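Local coordinates for protein pyrroline carboxylate reductase (PDB 2RCY) that probably catalyses the NAD(P)H-dependent reduction of pyrroline-5-carboxylate to proline, the last step of proline synthesis, and binds NADP, at residues A[190-193]-A[194-198]; A[199-202]-A[203-207]; A[216-219]-A[220-224]. One frame throughout, in Å; residues are numbered along the deposited sequence.

Contact 1 of 3, residues A[190-193]-A[194-198]; sequences SREL and SKNLV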
loop_
_atom_site.group_PDB
_atom_site.type_symbol
_atom_site.label_atom_id
_atom_site.label_comp_id
_atom_site.label_asym_id
_atom_site.label_seq_id
_atom_site.Cartn_x
_atom_site.Cartn_y
_atom_site.Cartn_z
ATOM N N SER A 190 13.928 -19.883 -23.451
ATOM C CA SER A 190 14.579 -20.935 -22.679
ATOM C C SER A 190 15.445 -20.303 -21.591
ATOM O O SER A 190 15.818 -19.132 -21.692
ATOM C CB SER A 190 15.426 -21.833 -23.589
ATOM O OG SER A 190 16.637 -21.196 -23.970
ATOM N N ARG A 191 15.755 -21.081 -20.556
ATOM C CA ARG A 191 16.598 -20.613 -19.458
ATOM C C ARG A 191 18.027 -20.322 -19.926
ATOM O O ARG A 191 18.650 -19.359 -19.468
ATOM C CB ARG A 191 16.574 -21.623 -18.300
ATOM C CG ARG A 191 17.521 -21.311 -17.146
ATOM C CD ARG A 191 17.002 -21.862 -15.828
ATOM N NE ARG A 191 16.215 -20.862 -15.111
ATOM C CZ ARG A 191 14.894 -20.895 -14.949
ATOM N NH1 ARG A 191 14.299 -19.920 -14.281
ATOM N NH2 ARG A 191 14.168 -21.893 -15.438
ATOM N N GLU A 192 18.529 -21.147 -20.844
ATOM C CA GLU A 192 19.876 -20.981 -21.395
ATOM C C GLU A 192 19.999 -19.680 -22.188
ATOM O O GLU A 192 20.923 -18.896 -21.958
ATOM C CB GLU A 192 20.259 -22.181 -22.269
ATOM C CG GLU A 192 21.760 -22.299 -22.550
ATOM C CD GLU A 192 22.106 -23.461 -23.473
ATOM O OE1 GLU A 192 22.905 -24.330 -23.058
ATOM O OE2 GLU A 192 21.581 -23.510 -24.607
ATOM N N LEU A 193 19.061 -19.459 -23.108
ATOM C CA LEU A 193 19.047 -18.253 -23.935
ATOM C C LEU A 193 18.853 -16.989 -23.099
ATOM O O LEU A 193 19.550 -15.996 -23.308
ATOM C CB LEU A 193 17.969 -18.348 -25.021
ATOM C CG LEU A 193 17.745 -17.132 -25.927
ATOM C CD1 LEU A 193 18.900 -16.935 -26.905
ATOM C CD2 LEU A 193 16.432 -17.273 -26.670
ATOM N N SER A 194 17.907 -17.039 -22.160
ATOM C CA SER A 194 17.645 -15.921 -21.254
ATOM C C SER A 194 18.912 -15.493 -20.530
ATOM O O SER A 194 19.216 -14.304 -20.465
ATOM C CB SER A 194 16.552 -16.277 -20.244
ATOM O OG SER A 194 15.298 -16.427 -20.882
ATOM N N LYS A 195 19.650 -16.472 -20.007
ATOM C CA LYS A 195 20.924 -16.232 -19.329
ATOM C C LYS A 195 21.950 -15.560 -20.247
ATOM O O LYS A 195 22.589 -14.585 -19.850
ATOM C CB LYS A 195 21.482 -17.536 -18.744
ATOM C CG LYS A 195 22.766 -17.368 -17.933
ATOM C CD LYS A 195 23.145 -18.634 -17.169
ATOM C CE LYS A 195 23.748 -19.695 -18.082
ATOM N NZ LYS A 195 24.153 -20.910 -17.315
ATOM N N ASN A 196 22.092 -16.074 -21.469
ATOM C CA ASN A 196 23.004 -15.492 -22.460
ATOM C C ASN A 196 22.666 -14.039 -22.779
ATOM O O ASN A 196 23.545 -13.175 -22.783
ATOM C CB ASN A 196 23.008 -16.315 -23.751
ATOM C CG ASN A 196 23.593 -17.701 -23.565
ATOM O OD1 ASN A 196 24.508 -17.904 -22.765
ATOM N ND2 ASN A 196 23.071 -18.666 -24.317
ATOM N N LEU A 197 21.386 -13.784 -23.041
ATOM C CA LEU A 197 20.897 -12.440 -23.341
ATOM C C LEU A 197 21.046 -11.475 -22.167
ATOM O O LEU A 197 21.319 -10.298 -22.373
ATOM C CB LEU A 197 19.438 -12.492 -23.803
ATOM C CG LEU A 197 19.129 -12.368 -25.300
ATOM C CD1 LEU A 197 19.910 -13.355 -26.156
ATOM C CD2 LEU A 197 17.635 -12.523 -25.533
ATOM N N VAL A 198 20.866 -11.977 -20.948
ATOM C CA VAL A 198 21.007 -11.163 -19.738
ATOM C C VAL A 198 22.470 -10.790 -19.489
ATOM O O VAL A 198 22.797 -9.610 -19.339
ATOM C CB VAL A 198 20.385 -11.864 -18.492
ATOM C CG1 VAL A 198 20.831 -11.200 -17.192
ATOM C CG2 VAL A 198 18.870 -11.863 -18.589
#
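S194 clasps S190 with two donors at once: its backbone N and its hydroxyl OG both bond to S190 O, and the two donors reach it from opposite faces of the carbonyl plane, OG at 2.9 Å. The hydroxyl can do so because it stands beside its own backbone N (chi1 -68°), folded back along the helix; serine thus suits a buried place facing I181 of helix 169-186. K195 bonds through N to R191 O at 3.1 Å; its chain, turned by a bend at chi3 (76°), packs on I181 and on V209 of the second subunit. These residues form the first turns of helix 191-211 in the dimerisation domain, and S190 is its N-cap: S190 OG accepts from L193 N at 3.1 Å, a short polar side chain answering an amide that has no preceding turn to serve it. R191, its guanidinium salt-bridged to D182, ties this start to helix 169-186. N196 follows with N bonded to E192 O, its side chain bent back so that CG lies 3.3 Å from that oxygen. At L197 the backbone bond to L193 O is nearly straight (171°), while L193 CD1 and L197 CD1 meet at 3.8 Å, L193 packing on I154 and L197 on H152 of the second subunit.

Contact 2 of 3, residues A[199-202]-A[203-207]; sequences LQTI and KGSVE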
loop_
_atom_site.group_PDB
_atom_site.type_symbol
_atom_site.label_atom_id
_atom_site.label_comp_id
_atom_site.label_asym_id
_atom_site.label_seq_id
_atom_site.Cartn_x
_atom_site.Cartn_y
_atom_site.Cartn_z
ATOM N N LEU A 199 23.343 -11.797 -19.467
ATOM C CA LEU A 199 24.764 -11.593 -19.192
ATOM C C LEU A 199 25.450 -10.690 -20.218
ATOM O O LEU A 199 26.306 -9.879 -19.857
ATOM C CB LEU A 199 25.498 -12.936 -19.089
ATOM C CG LEU A 199 25.118 -13.899 -17.958
ATOM C CD1 LEU A 199 25.913 -15.186 -18.081
ATOM C CD2 LEU A 199 25.312 -13.277 -16.578
ATOM N N GLN A 200 25.063 -10.829 -21.486
ATOM C CA GLN A 200 25.620 -10.013 -22.564
ATOM C C GLN A 200 25.078 -8.582 -22.538
ATOM O O GLN A 200 25.774 -7.641 -22.923
ATOM C CB GLN A 200 25.370 -10.678 -23.927
ATOM C CG GLN A 200 26.035 -9.997 -25.132
ATOM C CD GLN A 200 27.525 -9.738 -24.949
ATOM O OE1 GLN A 200 28.236 -10.513 -24.303
ATOM N NE2 GLN A 200 28.006 -8.642 -25.526
ATOM N N THR A 201 23.839 -8.430 -22.075
ATOM C CA THR A 201 23.217 -7.115 -21.929
ATOM C C THR A 201 23.866 -6.320 -20.794
ATOM O O THR A 201 24.077 -5.113 -20.919
ATOM C CB THR A 201 21.691 -7.234 -21.708
ATOM O OG1 THR A 201 21.097 -7.891 -22.833
ATOM C CG2 THR A 201 21.054 -5.869 -21.553
ATOM N N ILE A 202 24.186 -7.005 -19.699
ATOM C CA ILE A 202 24.840 -6.369 -18.553
ATOM C C ILE A 202 26.303 -6.039 -18.862
ATOM O O ILE A 202 26.774 -4.943 -18.543
ATOM C CB ILE A 202 24.731 -7.229 -17.267
ATOM C CG1 ILE A 202 23.261 -7.455 -16.899
ATOM C CG2 ILE A 202 25.456 -6.554 -16.111
ATOM C CD1 ILE A 202 23.037 -8.496 -15.820
ATOM N N LYS A 203 27.003 -6.983 -19.491
ATOM C CA LYS A 203 28.402 -6.804 -19.887
ATOM C C LYS A 203 28.579 -5.574 -20.776
ATOM O O LYS A 203 29.507 -4.785 -20.579
ATOM C CB LYS A 203 28.926 -8.059 -20.592
ATOM C CG LYS A 203 30.384 -7.991 -21.018
ATOM C CD LYS A 203 30.881 -9.342 -21.517
ATOM C CE LYS A 203 32.307 -9.258 -22.048
ATOM N NZ LYS A 203 33.267 -8.713 -21.041
ATOM N N GLY A 204 27.676 -5.418 -21.740
ATOM C CA GLY A 204 27.696 -4.278 -22.648
ATOM C C GLY A 204 27.371 -2.961 -21.971
ATOM O O GLY A 204 27.959 -1.931 -22.300
ATOM N N SER A 205 26.435 -2.999 -21.023
ATOM C CA SER A 205 26.016 -1.809 -20.281
ATOM C C SER A 205 27.128 -1.258 -19.389
ATOM O O SER A 205 27.353 -0.048 -19.353
ATOM C CB SER A 205 24.773 -2.107 -19.444
ATOM O OG SER A 205 23.707 -2.554 -20.260
ATOM N N VAL A 206 27.815 -2.153 -18.677
ATOM C CA VAL A 206 28.949 -1.787 -17.822
ATOM C C VAL A 206 30.067 -1.142 -18.646
ATOM O O VAL A 206 30.618 -0.109 -18.257
ATOM C CB VAL A 206 29.481 -3.014 -17.029
ATOM C CG1 VAL A 206 30.778 -2.686 -16.299
ATOM C CG2 VAL A 206 28.436 -3.498 -16.040
ATOM N N GLU A 207 30.373 -1.747 -19.792
ATOM C CA GLU A 207 31.402 -1.247 -20.700
ATOM C C GLU A 207 31.073 0.146 -21.234
ATOM O O GLU A 207 31.966 0.980 -21.400
ATOM C CB GLU A 207 31.602 -2.220 -21.863
ATOM C CG GLU A 207 33.035 -2.290 -22.368
ATOM C CD GLU A 207 33.950 -3.049 -21.421
ATOM O OE1 GLU A 207 33.622 -4.206 -21.075
ATOM O OE2 GLU A 207 34.997 -2.491 -21.026
#
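T201 O is gripped twice by S205. The hydroxyl OG donates at 2.7 Å and the backbone N at 3.2 Å, the two coming from opposite faces of the carbonyl plane. The N-H...O angle of the backbone bond is 146°, well short of straight. Serine fits this buried position because its hydroxyl, standing beside the backbone N (chi1 -58°), spends its proton on the helix's own carbonyl one turn back. T201 plays the same economy, its OG1 hydrogen-bonded to L197 O.

The other rungs are regular alpha-helical ones: K203 N to L199 O, G204 N to Q200 O at 3.2 Å, and V206 N to I202 O at 3.0 Å. G204 adds no bulk to a buried flank. I202 CG2 and V206 CG2 lie a loose 4.3 Å apart, one turn from each other, while V206 CG2 also rests against I202 O. A bend of Q200 at chi2 (51°) brings its OE1 to 4.0 Å from K203 CD, an amide oxygen beside an aliphatic stem. The NE2 of the same amide makes weak hydrogen bonds to E122 O and G123 O of the second subunit, and K203 packs on E122 of the second subunit.

This middle part of helix 191-211 belongs to the all-helical dimerisation domain and is enclosed largely by the second subunit. I202 packs on I202 of that subunit, S205 on P170 at the start of its helix 169-186, and Q200 on I150 of its strand 149-153.

Contact 3 of 3, residues A[216-219]-A[220-224]; sequences VQQL and KDNIV. With NAP (NADP nicotinamide-adenine-dinucleotide phosphate), chain P.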
loop_
_atom_site.group_PDB
_atom_site.type_symbol
_atom_site.label_atom_id
_atom_site.label_comp_id
_atom_site.label_asym_id
_atom_site.label_seq_id
_atom_site.Cartn_x
_atom_site.Cartn_y
_atom_site.Cartn_z
ATOM N N VAL A 216 25.732 7.918 -16.514
ATOM C CA VAL A 216 24.830 6.754 -16.570
ATOM C C VAL A 216 23.391 7.090 -16.959
ATOM O O VAL A 216 22.747 6.326 -17.678
ATOM C CB VAL A 216 24.798 5.955 -15.234
ATOM C CG1 VAL A 216 26.015 5.074 -15.107
ATOM C CG2 VAL A 216 24.667 6.881 -14.024
ATOM N N GLN A 217 22.899 8.229 -16.479
ATOM C CA GLN A 217 21.515 8.637 -16.704
ATOM C C GLN A 217 21.275 9.071 -18.148
ATOM O O GLN A 217 20.187 8.858 -18.690
ATOM C CB GLN A 217 21.108 9.754 -15.741
ATOM C CG GLN A 217 21.376 9.461 -14.267
ATOM C CD GLN A 217 22.686 10.054 -13.770
ATOM O OE1 GLN A 217 23.682 10.101 -14.495
ATOM N NE2 GLN A 217 22.689 10.511 -12.521
ATOM N N GLN A 218 22.288 9.683 -18.760
ATOM C CA GLN A 218 22.221 10.067 -20.168
ATOM C C GLN A 218 22.281 8.835 -21.063
ATOM O O GLN A 218 21.601 8.775 -22.087
ATOM C CB GLN A 218 23.342 11.039 -20.534
ATOM C CG GLN A 218 23.089 11.781 -21.841
ATOM C CD GLN A 218 24.266 12.616 -22.299
ATOM O OE1 GLN A 218 24.540 12.710 -23.495
ATOM N NE2 GLN A 218 24.967 13.231 -21.352
ATOM N N LEU A 219 23.095 7.860 -20.665
ATOM C CA LEU A 219 23.184 6.586 -21.369
ATOM C C LEU A 219 21.851 5.846 -21.309
ATOM O O LEU A 219 21.463 5.170 -22.264
ATOM C CB LEU A 219 24.307 5.718 -20.785
ATOM C CG LEU A 219 25.752 6.206 -20.930
ATOM C CD1 LEU A 219 26.684 5.387 -20.057
ATOM C CD2 LEU A 219 26.217 6.172 -22.380
ATOM N N LYS A 220 21.160 5.992 -20.179
ATOM C CA LYS A 220 19.824 5.440 -19.978
ATOM C C LYS A 220 18.802 6.154 -20.862
ATOM O O LYS A 220 17.923 5.514 -21.445
ATOM C CB LYS A 220 19.421 5.579 -18.509
ATOM C CG LYS A 220 18.156 4.823 -18.114
ATOM C CD LYS A 220 17.200 5.713 -17.323
ATOM C CE LYS A 220 17.865 6.349 -16.119
ATOM N NZ LYS A 220 16.988 7.357 -15.480
ATOM N N ASP A 221 18.927 7.479 -20.949
ATOM C CA ASP A 221 18.047 8.309 -21.772
ATOM C C ASP A 221 18.134 7.953 -23.252
ATOM O O ASP A 221 17.114 7.917 -23.945
ATOM C CB ASP A 221 18.368 9.795 -21.575
ATOM C CG ASP A 221 17.814 10.357 -20.271
ATOM O OD1 ASP A 221 17.205 9.601 -19.483
ATOM O OD2 ASP A 221 17.989 11.569 -20.035
ATOM N N ASN A 222 19.354 7.681 -23.720
ATOM C CA ASN A 222 19.615 7.351 -25.127
ATOM C C ASN A 222 18.861 6.117 -25.623
ATOM O O ASN A 222 18.534 6.014 -26.807
ATOM C CB ASN A 222 21.116 7.163 -25.370
ATOM C CG ASN A 222 21.930 8.421 -25.093
ATOM O OD1 ASN A 222 23.114 8.341 -24.771
ATOM N ND2 ASN A 222 21.302 9.584 -25.219
ATOM N N ILE A 223 18.589 5.190 -24.709
ATOM C CA ILE A 223 17.875 3.954 -25.028
ATOM C C ILE A 223 16.365 4.171 -25.177
ATOM O O ILE A 223 15.687 3.419 -25.880
ATOM C CB ILE A 223 18.181 2.861 -23.980
ATOM C CG1 ILE A 223 19.653 2.467 -24.073
ATOM C CG2 ILE A 223 17.308 1.623 -24.181
ATOM C CD1 ILE A 223 20.101 1.570 -22.982
ATOM N N VAL A 224 15.853 5.211 -24.526
ATOM C CA VAL A 224 14.423 5.504 -24.535
ATOM C C VAL A 224 14.009 6.203 -25.833
ATOM O O VAL A 224 14.095 7.430 -25.949
ATOM C CB VAL A 224 14.007 6.345 -23.301
ATOM C CG1 VAL A 224 12.498 6.431 -23.193
ATOM C CG2 VAL A 224 14.580 5.744 -22.032
HETATM P PA NAP P . 15.651 8.464 -32.249
HETATM O O1A NAP P . 16.830 8.811 -31.371
HETATM O O2A NAP P . 14.448 9.379 -32.260
HETATM O O5B NAP P . 16.201 8.258 -33.754
HETATM C C5B NAP P . 15.395 8.483 -34.913
HETATM C C4B NAP P . 16.227 9.184 -35.983
HETATM O O4B NAP P . 15.596 9.097 -37.268
HETATM C C3B NAP P . 16.399 10.664 -35.673
HETATM O O3B NAP P . 17.788 10.966 -35.501
HETATM C C2B NAP P . 15.842 11.408 -36.873
HETATM O O2B NAP P . 16.700 12.474 -37.285
HETATM C C1B NAP P . 15.722 10.344 -37.959
HETATM N N9A NAP P . 14.569 10.587 -38.875
HETATM C C8A NAP P . 13.451 11.274 -38.592
HETATM N N7A NAP P . 12.640 11.284 -39.675
HETATM C C5A NAP P . 13.261 10.591 -40.648
HETATM C C6A NAP P . 12.920 10.268 -41.959
HETATM N N6A NAP P . 11.740 10.679 -42.482
HETATM N N1A NAP P . 13.781 9.540 -42.706
HETATM C C2A NAP P . 14.956 9.129 -42.197
HETATM N N3A NAP P . 15.306 9.429 -40.935
HETATM C C4A NAP P . 14.476 10.154 -40.139
HETATM O O3 NAP P . 15.149 6.979 -31.872
HETATM P PN NAP P . 16.182 5.784 -31.546
HETATM O O1N NAP P . 16.253 5.624 -30.046
HETATM O O2N NAP P . 17.452 6.001 -32.335
HETATM O O5D NAP P . 15.440 4.485 -32.138
HETATM C C5D NAP P . 15.243 4.308 -33.540
HETATM C C4D NAP P . 14.730 2.897 -33.809
HETATM O O4D NAP P . 15.623 1.926 -33.251
HETATM C C3D NAP P . 13.362 2.665 -33.185
HETATM O O3D NAP P . 12.506 2.080 -34.169
HETATM C C2D NAP P . 13.600 1.699 -32.036
HETATM O O2D NAP P . 12.538 0.751 -31.899
HETATM C C1D NAP P . 14.908 1.013 -32.405
HETATM N N1N NAP P . 15.699 0.629 -31.229
HETATM C C2N NAP P . 16.237 1.558 -30.419
HETATM C C3N NAP P . 16.990 1.182 -29.306
HETATM C C7N NAP P . 17.598 2.221 -28.411
HETATM O O7N NAP P . 17.380 3.517 -28.630
HETATM N N7N NAP P . 18.331 1.860 -27.456
HETATM C C4N NAP P . 17.183 -0.170 -29.032
HETATM C C5N NAP P . 16.618 -1.112 -29.883
HETATM C C6N NAP P . 15.876 -0.679 -30.982
HETATM P P2B NAP P . 16.648 13.930 -36.585
HETATM O O1X NAP P . 17.360 14.823 -37.579
HETATM O O2X NAP P . 15.178 14.235 -36.411
HETATM O O3X NAP P . 17.394 13.748 -35.281
#
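Three backbone bonds of alpha-helical spacing run through 216-222: K220 N to V216 O at 3.0 Å, D221 N to Q217 O at 2.9 Å and N222 N to Q218 O. This is helix 216-223 of the dimerisation domain, and its C-terminal part borders the NADP pocket, where N222 and I223 belong to the residues lining the cofactor. The cofactor is otherwise held mainly by the second subunit, through Q14, M15, V66 and G92, and by S225 of this chain, so the site is built between two chains.

D221 keeps its carboxylate folded back beside its backbone N (chi1 -77°), which leaves OD1 3.2 Å from Q217 O, two acceptors that do not bond. The other oxygen, OD2, accepts from Q217 NE2 of the fourth subunit; the exchange is reciprocal, since Q217 here donates to D221 of that subunit. An amide and a carboxylate make a complementary pair for such a buried interface. K220 lays its methylenes against L234 of helix 229-239, while its NZ makes a long, weak ion pair with E178 of the second subunit. L219, wholly apolar, turns to M208 and V209 of helix 191-211, joining the two helices.

The closest approaches to the cofactor are made by backbone carbonyls, with I223 O 3.2 Å and N222 O 3.3 Å from the carboxamide atom modelled as O7N. I223 is branched at CB, which brings two carbons to one group. Its CG1 is 3.7 Å from L219 O, one turn back, and equally near the atom modelled as N7N. CG2, anti to the backbone N, comes closer still, 3.4 Å from that same N7N position.

Overall arrangement
From the N terminus the chain first completes its Rossmann-type part; all three contacts come afterwards, in series, inside the dimerisation domain. None closes a long loop, and none nests in or crosses another, because each joins adjoining segments along, or at an end of, one helix. Contacts 1 and 2 succeed each other directly on helix 191-211, with centres about 14 Å apart: the first at its start, partly open, the second in its buried middle. Contact 3 follows on helix 216-223, its nearest atoms about 6 Å from contact 2 and about 12 Å from contact 1. All three touch the second subunit; only contact 3 also reaches the cofactor pocket.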